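Local coordinates for protein HP0420 homologue (Helicobacter felis, PDB 3LW3) that is of unknown function but adopts the hotdog fold, assembles from two chains, and may act on acyl thioesters as many hotdog proteins do, at residues A28-F33 against A68-N73; L16-R21 against K75-S80. All blocks are in the same frame, centred on the assembly; numbering follows the deposited sequence.

Interaction 1. Residues A28-F33 against A68-N73; sequences AELISF and ALCALN
Phe33 near the end of strand 29-34 meets the last turn of helix 57-72, its CA 6.1 Å from that of Ala71, and no hydrogen bond links the two segments. The helix ends here: Asn73 N still bonds to Leu69 O at 2.8 Å, but Asn73 itself turns to positive phi. Phe33 CB sits 3.9 Å from Cys70 O and 4.4 Å from Cys70 CB. With CG held between the backbone N and the carbonyl carbon, chi1 65° lays the ring alongside the last helical turn, where the side chain of Asn73, just beyond the helix, comes up to it. Ring and amide planes are steeply inclined there, 78° apart. Leu30 makes the second point of contact, its CD1 branch lying 4.1 Å from Cys70 SG. In a regular strand, residues three apart would face opposite sides; a classic beta bulge, with Ile31 and Ser32 both facing Thr39, lets Leu30 and Phe33 both reach Cys70. This is the hotdog packing of helix against curved sheet, at one edge of this chain's sheet. Cys70 and Phe33 also touch Ala38 of strand 37-42, while Ala68 and Leu72 carry the helix onto strands 109-118 and 121-132.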
# COMPACT_ATOMS: atom_id res chain seq x y z
N ALA B 28 -1.39 10.44 -2.24
CA ALA B 28 -1.78 11.36 -1.17
C ALA B 28 -0.98 12.64 -1.38
O ALA B 28 0.10 12.65 -1.97
CB ALA B 28 -1.47 10.77 0.22
N GLU B 29 -1.53 13.73 -0.89
CA GLU B 29 -0.84 15.04 -0.93
C GLU B 29 0.11 15.18 0.27
O GLU B 29 -0.30 14.97 1.43
CB GLU B 29 -1.84 16.19 -0.94
CG GLU B 29 -1.16 17.54 -0.92
CD GLU B 29 -2.14 18.69 -0.73
OE1 GLU B 29 -3.27 18.47 -0.23
OE2 GLU B 29 -1.78 19.84 -1.07
N LEU B 30 1.36 15.57 -0.00
CA LEU B 30 2.31 15.77 1.07
C LEU B 30 1.97 17.08 1.74
O LEU B 30 1.85 18.10 1.06
CB LEU B 30 3.71 15.89 0.50
CG LEU B 30 4.84 16.13 1.50
CD1 LEU B 30 4.94 15.05 2.59
CD2 LEU B 30 6.11 16.28 0.71
N ILE B 31 1.87 17.06 3.06
CA ILE B 31 1.53 18.21 3.89
C ILE B 31 2.75 18.76 4.64
O ILE B 31 2.99 19.99 4.65
CB ILE B 31 0.43 17.89 4.87
CG1 ILE B 31 -0.80 17.30 4.19
CG2 ILE B 31 0.13 19.14 5.70
CD1 ILE B 31 -1.40 18.23 3.18
N SER B 32 3.55 17.89 5.25
CA SER B 32 4.76 18.34 5.92
C SER B 32 5.68 17.14 6.14
O SER B 32 5.24 15.98 6.06
CB SER B 32 4.40 18.90 7.29
OG SER B 32 3.67 17.95 8.04
N PHE B 33 6.94 17.43 6.43
CA PHE B 33 7.88 16.40 6.79
C PHE B 33 9.07 17.05 7.46
O PHE B 33 9.32 18.26 7.27
CB PHE B 33 8.36 15.55 5.61
CG PHE B 33 9.16 16.32 4.59
CD1 PHE B 33 8.53 17.21 3.69
CD2 PHE B 33 10.55 16.18 4.52
CE1 PHE B 33 9.27 17.92 2.74
CE2 PHE B 33 11.28 16.88 3.58
CZ PHE B 33 10.65 17.75 2.70
N ALA B 68 5.20 7.15 5.76
CA ALA B 68 6.30 6.43 6.44
C ALA B 68 7.65 6.76 5.77
O ALA B 68 8.60 7.14 6.44
CB ALA B 68 6.02 4.94 6.41
N LEU B 69 7.74 6.63 4.45
CA LEU B 69 8.99 6.94 3.71
C LEU B 69 9.39 8.41 3.92
O LEU B 69 10.56 8.69 4.11
CB LEU B 69 8.85 6.58 2.23
CG LEU B 69 8.88 5.06 2.01
CD1 LEU B 69 8.33 4.56 0.61
CD2 LEU B 69 10.33 4.59 2.20
N CYS B 70 8.43 9.33 3.89
CA CYS B 70 8.74 10.75 4.08
C CYS B 70 9.26 11.10 5.49
O CYS B 70 10.06 12.04 5.65
CB CYS B 70 7.53 11.61 3.76
SG CYS B 70 7.06 11.61 2.03
N ALA B 71 8.85 10.36 6.50
CA ALA B 71 9.31 10.61 7.86
C ALA B 71 10.82 10.38 8.00
O ALA B 71 11.48 11.09 8.76
CB ALA B 71 8.55 9.68 8.87
N LEU B 72 11.32 9.36 7.31
CA LEU B 72 12.75 9.05 7.32
C LEU B 72 13.50 9.87 6.24
O LEU B 72 14.62 10.35 6.47
CB LEU B 72 12.98 7.55 7.10
CG LEU B 72 14.43 7.12 7.06
CD1 LEU B 72 15.01 7.47 8.40
CD2 LEU B 72 14.44 5.64 6.80
N ASN B 73 12.87 10.04 5.07
CA ASN B 73 13.35 10.88 3.99
C ASN B 73 14.80 10.57 3.56
O ASN B 73 15.62 11.46 3.46
CB ASN B 73 13.22 12.38 4.34
CG ASN B 73 13.45 13.29 3.14
OD1 ASN B 73 13.91 14.42 3.30
ND2 ASN B 73 13.19 12.79 1.94

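Interaction 2. Residues L16-R21 against K75-S80; sequences LLVCTR and KNSLIS
Leu17 and Val18, in the loop before the first strand of the hotdog sheet, lie against Lys75 and Ser77, where the chain leaves the central helix and enters strand 77-86, outermost in this chain's own sheet. The backbones come close at the outer end, with CA of Leu17 5.3 Å from CA of Lys75. There Leu17 packs through its backbone and the root of its side chain: Leu17 O is 4.1 Å from Lys75 CA, and Leu17 CB is 4.1 Å from Lys75 N. The side chain of Lys75 starts away from the loop and runs out extended, leaving its backbone to make the contact. Deeper in, the methyl CG2 of Val18 rests 3.6 Å from Ser77 OG. CG1 takes the place between backbone N and carbonyl carbon (chi1 70°), which leaves CG2 anti to N and directed at the serine. That hydroxyl is buried, but it is hydrogen-bonded to Lys74 O, so the valine methyl covers a polar atom already satisfied. An inverse gamma turn centred on Asn76, with a weak bond of 3.0 Å from Ser77 N to Lys75 O, swings the chain into the strand. Next to Val18, Cys19 forms a disulfide with Cys50 of the second subunit, and Arg21 a salt bridge with Asp52 of that subunit. Ser77 also touches Ile130 and Val132 on the neighbouring strand 121-132.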
# COMPACT_ATOMS: atom_id res chain seq x y z
N LEU B 16 12.52 16.92 -0.45
CA LEU B 16 12.05 15.53 -0.31
C LEU B 16 12.93 14.64 -1.19
O LEU B 16 13.01 14.83 -2.42
CB LEU B 16 10.59 15.44 -0.71
CG LEU B 16 10.03 14.04 -0.51
CD1 LEU B 16 9.86 13.82 0.96
CD2 LEU B 16 8.71 13.94 -1.24
N LEU B 17 13.63 13.71 -0.56
CA LEU B 17 14.60 12.83 -1.22
C LEU B 17 14.03 11.50 -1.67
O LEU B 17 14.65 10.82 -2.50
CB LEU B 17 15.77 12.55 -0.26
CG LEU B 17 16.50 13.78 0.32
CD1 LEU B 17 17.83 13.34 0.91
CD2 LEU B 17 16.66 14.84 -0.76
N VAL B 18 12.89 11.10 -1.12
CA VAL B 18 12.35 9.77 -1.36
C VAL B 18 11.20 9.79 -2.39
O VAL B 18 10.52 10.79 -2.57
CB VAL B 18 11.93 9.13 0.00
CG1 VAL B 18 10.71 9.85 0.54
CG2 VAL B 18 11.76 7.61 -0.11
N CYS B 19 10.99 8.66 -3.06
CA CYS B 19 9.93 8.52 -4.05
C CYS B 19 9.86 9.65 -5.07
O CYS B 19 8.82 10.25 -5.31
CB CYS B 19 8.57 8.29 -3.38
SG CYS B 19 8.42 6.58 -2.64
N THR B 20 10.99 9.91 -5.70
CA THR B 20 11.01 10.98 -6.67
C THR B 20 10.06 10.80 -7.85
O THR B 20 9.69 11.79 -8.48
CB THR B 20 12.44 11.33 -7.14
OG1 THR B 20 13.01 10.23 -7.88
CG2 THR B 20 13.31 11.69 -5.93
N ARG B 21 9.66 9.57 -8.17
CA ARG B 21 8.81 9.35 -9.33
C ARG B 21 7.32 9.29 -8.95
O ARG B 21 6.48 9.21 -9.83
CB ARG B 21 9.19 8.09 -10.10
CG ARG B 21 10.65 7.94 -10.51
CD ARG B 21 10.96 8.63 -11.84
NE ARG B 21 9.95 8.40 -12.88
CZ ARG B 21 10.01 7.45 -13.83
NH1 ARG B 21 11.05 6.60 -13.88
NH2 ARG B 21 9.03 7.34 -14.72
N LYS B 75 17.32 8.80 0.61
CA LYS B 75 17.48 8.44 -0.80
C LYS B 75 17.23 6.94 -1.09
O LYS B 75 16.19 6.53 -1.68
CB LYS B 75 18.90 8.86 -1.23
CG LYS B 75 19.25 8.78 -2.74
CD LYS B 75 20.70 9.28 -3.03
CE LYS B 75 21.28 8.68 -4.34
NZ LYS B 75 22.53 9.35 -4.82
N ASN B 76 18.16 6.11 -0.68
CA ASN B 76 18.11 4.71 -1.07
C ASN B 76 17.38 3.86 -0.04
O ASN B 76 17.96 2.99 0.57
CB ASN B 76 19.54 4.21 -1.28
CG ASN B 76 20.29 5.01 -2.36
OD1 ASN B 76 19.76 5.26 -3.44
ND2 ASN B 76 21.55 5.43 -2.05
N SER B 77 16.08 4.09 0.12
CA SER B 77 15.30 3.36 1.12
C SER B 77 14.14 2.59 0.49
O SER B 77 13.57 3.02 -0.53
CB SER B 77 14.79 4.31 2.21
OG SER B 77 13.86 5.28 1.70
N LEU B 78 13.80 1.47 1.12
CA LEU B 78 12.70 0.60 0.72
C LEU B 78 11.90 0.20 1.93
O LEU B 78 12.46 -0.13 2.97
CB LEU B 78 13.23 -0.72 0.12
CG LEU B 78 13.91 -0.67 -1.24
CD1 LEU B 78 14.53 -2.04 -1.58
CD2 LEU B 78 12.96 -0.26 -2.33
N ILE B 79 10.58 0.13 1.77
CA ILE B 79 9.78 -0.57 2.76
C ILE B 79 9.97 -2.08 2.62
O ILE B 79 9.75 -2.65 1.54
CB ILE B 79 8.26 -0.21 2.61
CG1 ILE B 79 8.04 1.31 2.86
CG2 ILE B 79 7.42 -1.10 3.51
CD1 ILE B 79 6.66 1.76 2.50
N SER B 80 10.38 -2.70 3.71
CA SER B 80 10.61 -4.16 3.75
C SER B 80 9.46 -4.97 4.35
O SER B 80 9.29 -6.16 4.03
CB SER B 80 11.91 -4.49 4.52
OG SER B 80 11.89 -3.91 5.81

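In the fold
From the N terminus, the chain first lays down loop 16-21, then forms strands 29-34 and 37-42 and runs through helix 57-72 before turning into strand 77-86. Interaction 1 closes the loop between 28-33 and 68-73, and interaction 2 closes the wider one between 16-21 and 75-80, so the first is nested in the second. Their centres lie 10 Å apart and they touch, Leu69 CD2 lying 3.6 Å from Ser77 OG. Strands 29-34 and 77-86 are outermost in this chain's sheet; the N-terminal loop runs over the helix end from one to the other, Leu16 touching Leu30 and Phe33, and carries a disulfide and a salt bridge to the second subunit, which strand 77-86 also contacts.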